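Local coordinates for AbiEi antitoxin C-terminal domain-containing protein (Mycobacterium tuberculosis, PDB 1ZEL) that is of unknown function but, with its winged-helix fold and AbiEi antitoxin-like C-terminal domain, probably binds DNA, at residues 85-90 with 176-181; 91-96 with 124-129; 147-152 with 186-191. All blocks are in the same frame, centred on the assembly; numbering follows the deposited sequence.

In the fold
All three contacts are buried and belong to the AbiEi antitoxin C-terminal domain region. Contacts 1 and 2, with centres about 8 Å apart, share helix 88-96, and the chain between the two halves of contact 1 holds both halves of contact 2. A 2.7 Å salt bridge from Arg91 NE to Asp85 OD2 joins them. Contact 3 lies about 16 Å from contact 2 and 18 Å from contact 1, centre to centre. It meets contact 2 where Trp127 NE1 is 2.8 Å from Ile147 O, a probable hydrogen bond, and contact 1 through packing of Leu181 on Gln189. The formic acid bound at contact 1 is probably from the crystallisation liquor. The sodium ion is held elsewhere, by Arg167, Asp209 and Asp213.

Contact 1 of 3, residues 85-90 with 176-181; sequences DPYLPL and TGLPAL. With FMT (formic acid), chain F.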
ATOM      1  N   ASP A  85      -8.601  -0.186 -11.263  1.00 28.74           N
ATOM      2  CA  ASP A  85      -7.981   0.646 -10.252  1.00 27.05           C
ATOM      3  C   ASP A  85      -8.000  -0.274  -9.067  1.00 28.00           C
ATOM      4  O   ASP A  85      -9.083  -0.665  -8.631  1.00 28.93           O
ATOM      5  CB  ASP A  85      -8.807   1.910  -9.988  1.00 26.56           C
ATOM      6  CG  ASP A  85      -8.266   2.743  -8.844  1.00 23.55           C
ATOM      7  OD1 ASP A  85      -7.189   2.417  -8.282  1.00 19.21           O
ATOM      8  OD2 ASP A  85      -8.916   3.739  -8.485  1.00 24.98           O
ATOM      9  N   PRO A  86      -6.815  -0.701  -8.599  1.00 27.53           N
ATOM     10  CA  PRO A  86      -6.766  -1.642  -7.487  1.00 26.58           C
ATOM     11  C   PRO A  86      -6.920  -0.995  -6.126  1.00 25.72           C
ATOM     12  O   PRO A  86      -7.027  -1.706  -5.147  1.00 24.42           O
ATOM     13  CB  PRO A  86      -5.378  -2.252  -7.603  1.00 26.30           C
ATOM     14  CG  PRO A  86      -4.552  -1.173  -8.225  1.00 29.13           C
ATOM     15  CD  PRO A  86      -5.475  -0.426  -9.154  1.00 28.10           C
ATOM     16  N   TYR A  87      -6.941   0.339  -6.071  1.00 24.60           N
ATOM     17  CA  TYR A  87      -6.966   1.032  -4.804  1.00 24.63           C
ATOM     18  C   TYR A  87      -8.309   1.652  -4.484  1.00 24.08           C
ATOM     19  O   TYR A  87      -8.412   2.440  -3.555  1.00 23.65           O
ATOM     20  CB  TYR A  87      -5.862   2.095  -4.749  1.00 24.71           C
ATOM     21  CG  TYR A  87      -4.444   1.531  -4.941  1.00 25.65           C
ATOM     22  CD1 TYR A  87      -4.017   0.392  -4.253  1.00 25.13           C
ATOM     23  CD2 TYR A  87      -3.547   2.153  -5.785  1.00 25.93           C
ATOM     24  CE1 TYR A  87      -2.736  -0.132  -4.432  1.00 24.14           C
ATOM     25  CE2 TYR A  87      -2.255   1.648  -5.962  1.00 29.76           C
ATOM     26  CZ  TYR A  87      -1.861   0.505  -5.278  1.00 24.47           C
ATOM     27  OH  TYR A  87      -0.576   0.031  -5.449  1.00 26.93           O
ATOM     28  N   LEU A  88      -9.352   1.277  -5.219  1.00 23.25           N
ATOM     29  CA  LEU A  88     -10.655   1.883  -4.979  1.00 24.32           C
ATOM     30  C   LEU A  88     -11.170   1.697  -3.544  1.00 24.27           C
ATOM     31  O   LEU A  88     -11.787   2.611  -3.002  1.00 25.26           O
ATOM     32  CB  LEU A  88     -11.701   1.436  -6.026  1.00 23.59           C
ATOM     33  CG  LEU A  88     -11.894   2.337  -7.236  1.00 26.23           C
ATOM     34  CD1 LEU A  88     -12.870   1.718  -8.250  1.00 30.43           C
ATOM     35  CD2 LEU A  88     -12.338   3.765  -6.838  1.00 23.90           C
ATOM     36  N   PRO A  89     -10.923   0.520  -2.914  1.00 24.15           N
ATOM     37  CA  PRO A  89     -11.258   0.437  -1.479  1.00 23.02           C
ATOM     38  C   PRO A  89     -10.648   1.556  -0.609  1.00 23.00           C
ATOM     39  O   PRO A  89     -11.316   2.073   0.291  1.00 23.27           O
ATOM     40  CB  PRO A  89     -10.692  -0.927  -1.062  1.00 23.11           C
ATOM     41  CG  PRO A  89     -10.697  -1.752  -2.360  1.00 23.11           C
ATOM     42  CD  PRO A  89     -10.432  -0.775  -3.456  1.00 23.97           C
ATOM     43  N   LEU A  90      -9.393   1.916  -0.863  1.00 21.93           N
ATOM     44  CA  LEU A  90      -8.741   2.971  -0.091  1.00 21.55           C
ATOM     45  C   LEU A  90      -9.237   4.360  -0.469  1.00 22.85           C
ATOM     46  O   LEU A  90      -9.418   5.228   0.392  1.00 23.34           O
ATOM     47  CB  LEU A  90      -7.223   2.883  -0.238  1.00 20.75           C
ATOM     48  CG  LEU A  90      -6.618   1.644   0.424  1.00 21.37           C
ATOM     49  CD1 LEU A  90      -5.150   1.548   0.080  1.00 18.75           C
ATOM     50  CD2 LEU A  90      -6.816   1.682   1.947  1.00 20.37           C
ATOM     51  N   THR A 176      -0.020   6.280  -7.697  1.00 23.87           N
ATOM     52  CA  THR A 176      -1.354   6.538  -8.260  1.00 25.35           C
ATOM     53  C   THR A 176      -2.137   7.584  -7.491  1.00 25.99           C
ATOM     54  O   THR A 176      -3.378   7.623  -7.570  1.00 27.00           O
ATOM     55  CB  THR A 176      -2.222   5.266  -8.346  1.00 25.92           C
ATOM     56  OG1 THR A 176      -2.727   4.957  -7.035  1.00 30.46           O
ATOM     57  CG2 THR A 176      -1.441   4.090  -8.899  1.00 25.62           C
ATOM     58  N   GLY A 177      -1.429   8.400  -6.716  1.00 24.75           N
ATOM     59  CA  GLY A 177      -2.069   9.483  -6.002  1.00 24.77           C
ATOM     60  C   GLY A 177      -2.297   9.255  -4.524  1.00 24.33           C
ATOM     61  O   GLY A 177      -2.747  10.162  -3.837  1.00 24.45           O
ATOM     62  N   LEU A 178      -2.018   8.048  -4.036  1.00 23.73           N
ATOM     63  CA  LEU A 178      -2.187   7.768  -2.612  1.00 23.02           C
ATOM     64  C   LEU A 178      -0.857   7.948  -1.912  1.00 22.37           C
ATOM     65  O   LEU A 178       0.172   7.837  -2.563  1.00 22.71           O
ATOM     66  CB  LEU A 178      -2.678   6.334  -2.410  1.00 22.67           C
ATOM     67  CG  LEU A 178      -4.072   6.039  -2.952  1.00 22.29           C
ATOM     68  CD1 LEU A 178      -4.263   4.552  -2.850  1.00 28.74           C
ATOM     69  CD2 LEU A 178      -5.158   6.789  -2.175  1.00 29.17           C
ATOM     70  N   PRO A 179      -0.881   8.207  -0.596  1.00 23.05           N
ATOM     71  CA  PRO A 179       0.324   8.270   0.244  1.00 22.88           C
ATOM     72  C   PRO A 179       0.935   6.875   0.302  1.00 22.30           C
ATOM     73  O   PRO A 179       0.193   5.888   0.337  1.00 22.01           O
ATOM     74  CB  PRO A 179      -0.215   8.639   1.625  1.00 23.37           C
ATOM     75  CG  PRO A 179      -1.595   9.086   1.426  1.00 25.50           C
ATOM     76  CD  PRO A 179      -2.109   8.434   0.190  1.00 22.57           C
ATOM     77  N   ALA A 180       2.270   6.793   0.237  1.00 21.63           N
ATOM     78  CA  ALA A 180       2.962   5.512   0.224  1.00 20.79           C
ATOM     79  C   ALA A 180       4.308   5.655   0.926  1.00 20.45           C
ATOM     80  O   ALA A 180       4.945   6.732   0.900  1.00 20.52           O
ATOM     81  CB  ALA A 180       3.151   5.008  -1.222  1.00 21.69           C
ATOM     82  N   LEU A 181       4.734   4.562   1.555  1.00 19.45           N
ATOM     83  CA  LEU A 181       6.006   4.512   2.247  1.00 19.45           C
ATOM     84  C   LEU A 181       7.126   4.679   1.233  1.00 20.06           C
ATOM     85  O   LEU A 181       7.024   4.183   0.099  1.00 19.70           O
ATOM     86  CB  LEU A 181       6.199   3.150   2.928  1.00 18.74           C
ATOM     87  CG  LEU A 181       5.278   2.807   4.106  1.00 20.02           C
ATOM     88  CD1 LEU A 181       5.782   1.527   4.790  1.00 20.25           C
ATOM     89  CD2 LEU A 181       5.126   3.971   5.086  1.00 16.50           C
TER
HETATM   90  C   FMT F 704      -0.971  -2.977  -6.145  1.00 34.94           C
HETATM   91  O1  FMT F 704      -1.017  -2.588  -7.319  1.00 34.96           O
HETATM   92  O2  FMT F 704      -0.276  -2.443  -5.266  1.00 34.23           O
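Tyr87, at the N-cap position of helix 88-96, meets Leu178 at the root of its side chain and Thr176 along one ring edge, the CD2-CE2 side. Its CB lies 3.5 Å from Leu178 CD1, and the same methyl also reaches Tyr87 CG, approaching the ring obliquely. Farther out, Tyr87 CD2 is 3.2 Å from Thr176 OG1, which lies at the ring edge, near its plane. Thr176 CG2 follows in the plane of the ring, nearest to CE2. A chi1 of 77° turns the threonine hydroxyl to this edge, where OG1 probably hydrogen-bonds to Arg91 NH2 as well. The Pro86 ring covers one face of the phenol, its CG 4.1 Å above the centre. At the tip, Tyr87 OH hydrogen-bonds to FMT O2 of the bound formic acid, at a very short and doubtful 2.5 Å. The hydroxyl also bonds to His112 NE2; Ser108 and Gln119 hold the same formic acid. The backbone before the helix is shaped by an Asx turn, in which Asp85 OD1 accepts from Tyr87 N at 3.0 Å from above the carboxylate plane. Leu90 CB adds a looser touch on Leu178 CD1. The tyrosine thus lies between the start of helix 88-96 and the loop leading to helix 183-192, with Leu104 of strand 103-104 and Ile124 of strand 124-127 also against it.

Contact 2 of 3, residues 91-96 with 124-129; sequences RSWLAR and IPIWLP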
ATOM      1  N   ARG A  91      -9.425   4.592  -1.764  1.00 22.90           N
ATOM      2  CA  ARG A  91     -10.036   5.846  -2.199  1.00 22.64           C
ATOM      3  C   ARG A  91     -11.439   5.984  -1.623  1.00 22.44           C
ATOM      4  O   ARG A  91     -11.863   7.094  -1.319  1.00 23.24           O
ATOM      5  CB  ARG A  91     -10.081   5.932  -3.728  1.00 22.83           C
ATOM      6  CG  ARG A  91      -8.700   5.743  -4.376  1.00 22.55           C
ATOM      7  CD  ARG A  91      -8.735   6.125  -5.838  1.00 22.09           C
ATOM      8  NE  ARG A  91      -7.758   5.360  -6.611  1.00 23.79           N
ATOM      9  CZ  ARG A  91      -6.460   5.667  -6.714  1.00 25.75           C
ATOM     10  NH1 ARG A  91      -5.968   6.738  -6.110  1.00 21.62           N
ATOM     11  NH2 ARG A  91      -5.653   4.898  -7.440  1.00 26.59           N
ATOM     12  N   SER A  92     -12.181   4.887  -1.490  1.00 21.66           N
ATOM     13  CA  SER A  92     -13.515   5.013  -0.862  1.00 22.67           C
ATOM     14  C   SER A  92     -13.450   5.432   0.607  1.00 22.40           C
ATOM     15  O   SER A  92     -14.338   6.150   1.119  1.00 21.88           O
ATOM     16  CB  SER A  92     -14.354   3.741  -1.045  1.00 23.75           C
ATOM     17  OG  SER A  92     -14.126   2.780  -0.038  1.00 24.85           O
ATOM     18  N   TRP A  93     -12.404   4.989   1.292  1.00 22.25           N
ATOM     19  CA  TRP A  93     -12.134   5.460   2.642  1.00 23.14           C
ATOM     20  C   TRP A  93     -11.837   6.962   2.693  1.00 23.95           C
ATOM     21  O   TRP A  93     -12.455   7.694   3.494  1.00 24.66           O
ATOM     22  CB  TRP A  93     -11.019   4.622   3.271  1.00 23.69           C
ATOM     23  CG  TRP A  93     -10.814   4.854   4.773  1.00 23.97           C
ATOM     24  CD1 TRP A  93     -11.584   5.599   5.611  1.00 26.93           C
ATOM     25  CD2 TRP A  93      -9.787   4.270   5.577  1.00 26.80           C
ATOM     26  NE1 TRP A  93     -11.078   5.547   6.898  1.00 30.28           N
ATOM     27  CE2 TRP A  93      -9.974   4.726   6.897  1.00 30.31           C
ATOM     28  CE3 TRP A  93      -8.725   3.396   5.304  1.00 27.32           C
ATOM     29  CZ2 TRP A  93      -9.120   4.354   7.945  1.00 27.62           C
ATOM     30  CZ3 TRP A  93      -7.886   3.014   6.348  1.00 21.75           C
ATOM     31  CH2 TRP A  93      -8.078   3.502   7.644  1.00 26.31           C
ATOM     32  N   LEU A  94     -10.929   7.442   1.839  1.00 23.85           N
ATOM     33  CA  LEU A  94     -10.629   8.890   1.773  1.00 24.37           C
ATOM     34  C   LEU A  94     -11.852   9.733   1.419  1.00 25.00           C
ATOM     35  O   LEU A  94     -11.963  10.909   1.832  1.00 25.04           O
ATOM     36  CB  LEU A  94      -9.535   9.163   0.747  1.00 24.26           C
ATOM     37  CG  LEU A  94      -8.164   8.663   1.164  1.00 24.61           C
ATOM     38  CD1 LEU A  94      -7.236   8.650  -0.056  1.00 26.31           C
ATOM     39  CD2 LEU A  94      -7.612   9.509   2.296  1.00 28.37           C
ATOM     40  N   ALA A  95     -12.769   9.132   0.656  1.00 25.43           N
ATOM     41  CA  ALA A  95     -14.020   9.803   0.269  1.00 26.04           C
ATOM     42  C   ALA A  95     -14.886  10.122   1.476  1.00 26.69           C
ATOM     43  O   ALA A  95     -15.566  11.151   1.504  1.00 27.68           O
ATOM     44  CB  ALA A  95     -14.787   8.952  -0.721  1.00 24.94           C
ATOM     45  N   ARG A  96     -14.880   9.232   2.465  1.00 27.66           N
ATOM     46  CA  ARG A  96     -15.583   9.450   3.732  1.00 27.82           C
ATOM     47  C   ARG A  96     -14.753  10.190   4.782  1.00 28.39           C
ATOM     48  O   ARG A  96     -15.300  10.967   5.579  1.00 27.76           O
ATOM     49  CB  ARG A  96     -15.987   8.119   4.351  1.00 29.33           C
ATOM     50  CG  ARG A  96     -16.946   7.260   3.550  1.00 29.91           C
ATOM     51  CD  ARG A  96     -18.142   8.011   3.027  1.00 29.83           C
ATOM     52  NE  ARG A  96     -18.998   8.594   4.063  1.00 22.43           N
ATOM     53  CZ  ARG A  96     -20.172   9.132   3.783  1.00 26.41           C
ATOM     54  NH1 ARG A  96     -20.629   9.104   2.533  1.00 25.81           N
ATOM     55  NH2 ARG A  96     -20.906   9.659   4.744  1.00 24.55           N
ATOM     56  N   ILE A 124      -4.583  -5.198  -0.153  1.00 20.99           N
ATOM     57  CA  ILE A 124      -3.673  -4.044  -0.265  1.00 19.30           C
ATOM     58  C   ILE A 124      -2.964  -3.824   1.052  1.00 19.35           C
ATOM     59  O   ILE A 124      -3.609  -3.533   2.067  1.00 19.99           O
ATOM     60  CB  ILE A 124      -4.426  -2.747  -0.663  1.00 20.13           C
ATOM     61  CG1 ILE A 124      -5.238  -2.970  -1.954  1.00 22.44           C
ATOM     62  CG2 ILE A 124      -3.402  -1.567  -0.789  1.00 16.85           C
ATOM     63  CD1 ILE A 124      -6.661  -2.339  -1.938  1.00 24.82           C
ATOM     64  N   PRO A 125      -1.629  -3.946   1.059  1.00 20.34           N
ATOM     65  CA  PRO A 125      -0.862  -3.684   2.270  1.00 20.02           C
ATOM     66  C   PRO A 125      -0.757  -2.188   2.574  1.00 19.54           C
ATOM     67  O   PRO A 125      -0.304  -1.391   1.727  1.00 19.02           O
ATOM     68  CB  PRO A 125       0.511  -4.276   1.943  1.00 19.73           C
ATOM     69  CG  PRO A 125       0.621  -4.090   0.460  1.00 20.93           C
ATOM     70  CD  PRO A 125      -0.761  -4.321  -0.077  1.00 20.39           C
ATOM     71  N   ILE A 126      -1.196  -1.810   3.767  1.00 18.79           N
ATOM     72  CA  ILE A 126      -1.061  -0.431   4.233  1.00 17.82           C
ATOM     73  C   ILE A 126      -0.430  -0.360   5.603  1.00 18.86           C
ATOM     74  O   ILE A 126      -0.412  -1.338   6.339  1.00 21.19           O
ATOM     75  CB  ILE A 126      -2.436   0.323   4.289  1.00 17.52           C
ATOM     76  CG1 ILE A 126      -3.397  -0.362   5.277  1.00 17.41           C
ATOM     77  CG2 ILE A 126      -3.072   0.428   2.900  1.00 17.51           C
ATOM     78  CD1 ILE A 126      -4.670   0.457   5.521  1.00 20.75           C
ATOM     79  N   TRP A 127       0.074   0.814   5.946  1.00 18.60           N
ATOM     80  CA  TRP A 127       0.505   1.109   7.300  1.00 18.37           C
ATOM     81  C   TRP A 127      -0.526   2.061   7.860  1.00 18.78           C
ATOM     82  O   TRP A 127      -1.002   2.942   7.134  1.00 17.24           O
ATOM     83  CB  TRP A 127       1.903   1.781   7.292  1.00 20.12           C
ATOM     84  CG  TRP A 127       2.241   2.360   8.677  1.00 21.34           C
ATOM     85  CD1 TRP A 127       2.680   1.670   9.774  1.00 21.57           C
ATOM     86  CD2 TRP A 127       2.047   3.717   9.108  1.00 23.46           C
ATOM     87  NE1 TRP A 127       2.808   2.533  10.861  1.00 19.23           N
ATOM     88  CE2 TRP A 127       2.419   3.788  10.472  1.00 23.31           C
ATOM     89  CE3 TRP A 127       1.603   4.882   8.468  1.00 23.95           C
ATOM     90  CZ2 TRP A 127       2.369   4.982  11.200  1.00 24.42           C
ATOM     91  CZ3 TRP A 127       1.546   6.059   9.190  1.00 24.50           C
ATOM     92  CH2 TRP A 127       1.929   6.105  10.543  1.00 22.38           C
ATOM     93  N   LEU A 128      -0.900   1.861   9.130  1.00 19.93           N
ATOM     94  CA  LEU A 128      -1.761   2.792   9.854  1.00 21.43           C
ATOM     95  C   LEU A 128      -1.120   3.150  11.183  1.00 23.01           C
ATOM     96  O   LEU A 128      -0.575   2.276  11.839  1.00 23.42           O
ATOM     97  CB  LEU A 128      -3.122   2.131  10.164  1.00 21.48           C
ATOM     98  CG  LEU A 128      -4.246   2.244   9.133  1.00 23.60           C
ATOM     99  CD1 LEU A 128      -5.445   1.385   9.583  1.00 25.77           C
ATOM    100  CD2 LEU A 128      -4.651   3.681   8.940  1.00 21.62           C
ATOM    101  N   PRO A 129      -1.214   4.421  11.603  1.00 24.93           N
ATOM    102  CA  PRO A 129      -0.715   4.748  12.932  1.00 26.44           C
ATOM    103  C   PRO A 129      -1.521   4.041  14.042  1.00 27.13           C
ATOM    104  O   PRO A 129      -2.685   3.680  13.826  1.00 26.81           O
ATOM    105  CB  PRO A 129      -0.893   6.259  13.018  1.00 26.68           C
ATOM    106  CG  PRO A 129      -1.768   6.635  11.962  1.00 27.46           C
ATOM    107  CD  PRO A 129      -1.755   5.600  10.907  1.00 24.37           C
TER
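Trp93 of helix 88-96 packs against Ile126 and Leu128, a helix-on-sheet contact in which the indole bridges from the helix to the middle strand of a small three-stranded mixed sheet and the first residue beyond it. Strand 124-127 runs there between 103-104, antiparallel to it, and the parallel 142-145. Along the helix, the carbonyl O of Arg91 accepts the backbone bond from Ala95 N at 3.0 Å, and Ser92 OG turns back to Pro89 O. Trp93 comes next and carries the contact. Its CG is anti to the backbone N (chi1 -170°), sending the indole out toward the strand, six-membered ring first. Phe102 meets the indole with planes about 25° apart, and Pro135 and Leu138 also touch it. Beyond the tryptophan, Leu94 packs on Leu178, while Arg96 forms a salt bridge to Glu36. From the strand and its continuation, Ile126 CD1 lies at the indole edge, 4.2 Å from Trp93 CZ3. Leu128, pointing opposite to the Trp93 side chain, meets the outer corner with both methyls: CD2 comes obliquely to 3.7 Å from Trp93 CH2, and CD1 lies in the ring plane, 3.9 Å from CH2.

Contact 3 of 3, residues 147-152 with 186-191; sequences IPWNAA and LLVQIA
The indole of Trp149 points its edge at helix 183-192, where Val188 and Gln189 receive it, while one face is covered by Ile147 of its own loop. Ile147 CG2 stands 3.7 Å above the ring, over its centre. At the edge, Val188 CG1 lies near the plane, 3.7 Å from Trp149 CZ2, and Val188 CB is in the plane, a little farther from the same carbon. The backbone N of Gln189 is also near the plane, 4.2 Å from Trp149 CH2. Trp127 meets the indole too, its plane turned by about 55°, and Trp149 NE1 is satisfied by Leu222 O.

Pro148 is the centre of an inverse gamma turn, closed by a weak 2.7 Å bond from Trp149 N to Ile147 O. The tight turn is consistent with Ile147 lying over the indole of Trp149, and both residues face the helix. The loop follows strand 142-145, and the contact therefore joins the end of the small sheet to the helical part of the domain, where helix 216-223 also packs on Val188, and helix 228-240 on Leu187, Ile190 and Ala191. The Ile147 and Gln189 side chains cross at about a right angle, Ile147 CD1 lying 3.7 Å from Gln189 CA and 4.0 Å from Gln189 CG. Gln189 swings CG to the far side from its amide nitrogen (chi1 179°) and stays extended beyond it, which carries the side-chain amide away from the loop: OE1 accepts from Gly106 N, and NE2 bonds to Ser196 OG.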
ATOM      1  N   ILE A 147       3.484  -0.728  12.805  1.00 28.95           N
ATOM      2  CA  ILE A 147       4.716  -0.302  13.462  1.00 27.59           C
ATOM      3  C   ILE A 147       4.451   1.083  14.035  1.00 27.10           C
ATOM      4  O   ILE A 147       3.947   1.948  13.317  1.00 27.03           O
ATOM      5  CB  ILE A 147       5.851  -0.307  12.426  1.00 27.79           C
ATOM      6  CG1 ILE A 147       6.041  -1.740  11.917  1.00 29.14           C
ATOM      7  CG2 ILE A 147       7.163   0.282  12.990  1.00 24.80           C
ATOM      8  CD1 ILE A 147       6.988  -1.852  10.786  1.00 30.42           C
ATOM      9  N   PRO A 148       4.746   1.296  15.341  1.00 26.71           N
ATOM     10  CA  PRO A 148       4.325   2.540  15.985  1.00 26.35           C
ATOM     11  C   PRO A 148       5.173   3.763  15.665  1.00 26.84           C
ATOM     12  O   PRO A 148       5.574   4.499  16.577  1.00 26.00           O
ATOM     13  CB  PRO A 148       4.403   2.198  17.484  1.00 26.48           C
ATOM     14  CG  PRO A 148       5.496   1.215  17.560  1.00 25.78           C
ATOM     15  CD  PRO A 148       5.430   0.397  16.301  1.00 26.48           C
ATOM     16  N   TRP A 149       5.440   3.991  14.378  1.00 27.30           N
ATOM     17  CA  TRP A 149       5.977   5.270  13.950  1.00 28.10           C
ATOM     18  C   TRP A 149       5.073   6.457  14.358  1.00 31.32           C
ATOM     19  O   TRP A 149       3.829   6.342  14.400  1.00 29.72           O
ATOM     20  CB  TRP A 149       6.148   5.286  12.434  1.00 27.23           C
ATOM     21  CG  TRP A 149       7.260   4.404  11.951  1.00 22.14           C
ATOM     22  CD1 TRP A 149       8.523   4.348  12.453  1.00 23.00           C
ATOM     23  CD2 TRP A 149       7.216   3.483  10.855  1.00 24.55           C
ATOM     24  NE1 TRP A 149       9.282   3.448  11.736  1.00 26.05           N
ATOM     25  CE2 TRP A 149       8.502   2.904  10.745  1.00 27.30           C
ATOM     26  CE3 TRP A 149       6.223   3.101   9.939  1.00 22.45           C
ATOM     27  CZ2 TRP A 149       8.816   1.947   9.771  1.00 23.74           C
ATOM     28  CZ3 TRP A 149       6.538   2.158   8.969  1.00 24.37           C
ATOM     29  CH2 TRP A 149       7.821   1.586   8.898  1.00 22.78           C
ATOM     30  N   ASN A 150       5.742   7.585  14.640  1.00 34.88           N
ATOM     31  CA  ASN A 150       5.113   8.905  14.816  1.00 37.81           C
ATOM     32  C   ASN A 150       4.327   9.340  13.560  1.00 39.69           C
ATOM     33  O   ASN A 150       4.905   9.739  12.525  1.00 40.41           O
ATOM     34  CB  ASN A 150       6.178   9.953  15.204  1.00 38.07           C
ATOM     35  CG  ASN A 150       5.596  11.350  15.374  1.00 39.46           C
ATOM     36  OD1 ASN A 150       4.379  11.528  15.366  1.00 37.20           O
ATOM     37  ND2 ASN A 150       6.466  12.344  15.532  1.00 39.64           N
ATOM     38  N   ALA A 151       3.002   9.236  13.669  1.00 41.37           N
ATOM     39  CA  ALA A 151       2.062   9.682  12.644  1.00 42.40           C
ATOM     40  C   ALA A 151       2.236  11.160  12.249  1.00 42.84           C
ATOM     41  O   ALA A 151       1.762  11.585  11.190  1.00 43.05           O
ATOM     42  CB  ALA A 151       0.636   9.432  13.114  1.00 42.30           C
ATOM     43  N   ALA A 152       2.912  11.935  13.098  1.00 42.96           N
ATOM     44  CA  ALA A 152       3.106  13.351  12.839  1.00 43.43           C
ATOM     45  C   ALA A 152       4.209  13.580  11.812  1.00 43.72           C
ATOM     46  O   ALA A 152       4.192  14.580  11.084  1.00 44.11           O
ATOM     47  CB  ALA A 152       3.414  14.096  14.130  1.00 43.61           C
ATOM     48  N   LEU A 186       9.923   1.343   3.936  1.00 21.16           N
ATOM     49  CA  LEU A 186       9.722  -0.005   3.429  1.00 20.65           C
ATOM     50  C   LEU A 186      10.766  -0.959   4.002  1.00 20.31           C
ATOM     51  O   LEU A 186      10.420  -2.025   4.517  1.00 20.37           O
ATOM     52  CB  LEU A 186       9.795  -0.021   1.905  1.00 20.17           C
ATOM     53  CG  LEU A 186       9.802  -1.415   1.280  1.00 18.14           C
ATOM     54  CD1 LEU A 186       8.490  -2.197   1.534  1.00 16.63           C
ATOM     55  CD2 LEU A 186      10.079  -1.242  -0.170  1.00 14.73           C
ATOM     56  N   LEU A 187      12.034  -0.562   3.950  1.00 19.61           N
ATOM     57  CA  LEU A 187      13.098  -1.447   4.388  1.00 19.72           C
ATOM     58  C   LEU A 187      12.923  -1.701   5.885  1.00 19.03           C
ATOM     59  O   LEU A 187      13.061  -2.839   6.360  1.00 20.22           O
ATOM     60  CB  LEU A 187      14.473  -0.836   4.102  1.00 18.99           C
ATOM     61  CG  LEU A 187      15.697  -1.740   4.271  1.00 19.12           C
ATOM     62  CD1 LEU A 187      16.815  -1.331   3.293  1.00 16.30           C
ATOM     63  CD2 LEU A 187      16.190  -1.682   5.752  1.00 16.51           C
ATOM     64  N   VAL A 188      12.642  -0.647   6.642  1.00 18.86           N
ATOM     65  CA  VAL A 188      12.462  -0.832   8.087  1.00 18.78           C
ATOM     66  C   VAL A 188      11.245  -1.716   8.380  1.00 18.54           C
ATOM     67  O   VAL A 188      11.275  -2.544   9.287  1.00 19.20           O
ATOM     68  CB  VAL A 188      12.401   0.492   8.840  1.00 18.20           C
ATOM     69  CG1 VAL A 188      12.046   0.249  10.303  1.00 17.53           C
ATOM     70  CG2 VAL A 188      13.780   1.204   8.719  1.00 16.79           C
ATOM     71  N   GLN A 189      10.197  -1.567   7.585  1.00 17.73           N
ATOM     72  CA  GLN A 189       9.002  -2.382   7.776  1.00 17.93           C
ATOM     73  C   GLN A 189       9.344  -3.855   7.632  1.00 18.86           C
ATOM     74  O   GLN A 189       9.015  -4.672   8.491  1.00 19.12           O
ATOM     75  CB  GLN A 189       7.924  -2.026   6.748  1.00 17.26           C
ATOM     76  CG  GLN A 189       6.658  -2.886   6.920  1.00 14.67           C
ATOM     77  CD  GLN A 189       5.837  -2.982   5.665  1.00 20.60           C
ATOM     78  OE1 GLN A 189       5.767  -2.041   4.893  1.00 19.98           O
ATOM     79  NE2 GLN A 189       5.188  -4.125   5.461  1.00 21.30           N
ATOM     80  N   ILE A 190       9.999  -4.200   6.527  1.00 18.26           N
ATOM     81  CA  ILE A 190      10.213  -5.610   6.238  1.00 19.35           C
ATOM     82  C   ILE A 190      11.331  -6.219   7.131  1.00 19.45           C
ATOM     83  O   ILE A 190      11.348  -7.427   7.368  1.00 19.39           O
ATOM     84  CB  ILE A 190      10.474  -5.794   4.733  1.00 19.30           C
ATOM     85  CG1 ILE A 190      11.801  -5.161   4.335  1.00 19.58           C
ATOM     86  CG2 ILE A 190       9.365  -5.082   3.921  1.00 20.27           C
ATOM     87  CD1 ILE A 190      12.171  -5.426   2.859  1.00 18.54           C
ATOM     88  N   ALA A 191      12.254  -5.389   7.618  1.00 18.68           N
ATOM     89  CA  ALA A 191      13.240  -5.851   8.621  1.00 19.32           C
ATOM     90  C   ALA A 191      12.560  -6.059   9.984  1.00 19.77           C
ATOM     91  O   ALA A 191      12.828  -7.046  10.690  1.00 19.86           O
ATOM     92  CB  ALA A 191      14.386  -4.830   8.754  1.00 18.76           C
TER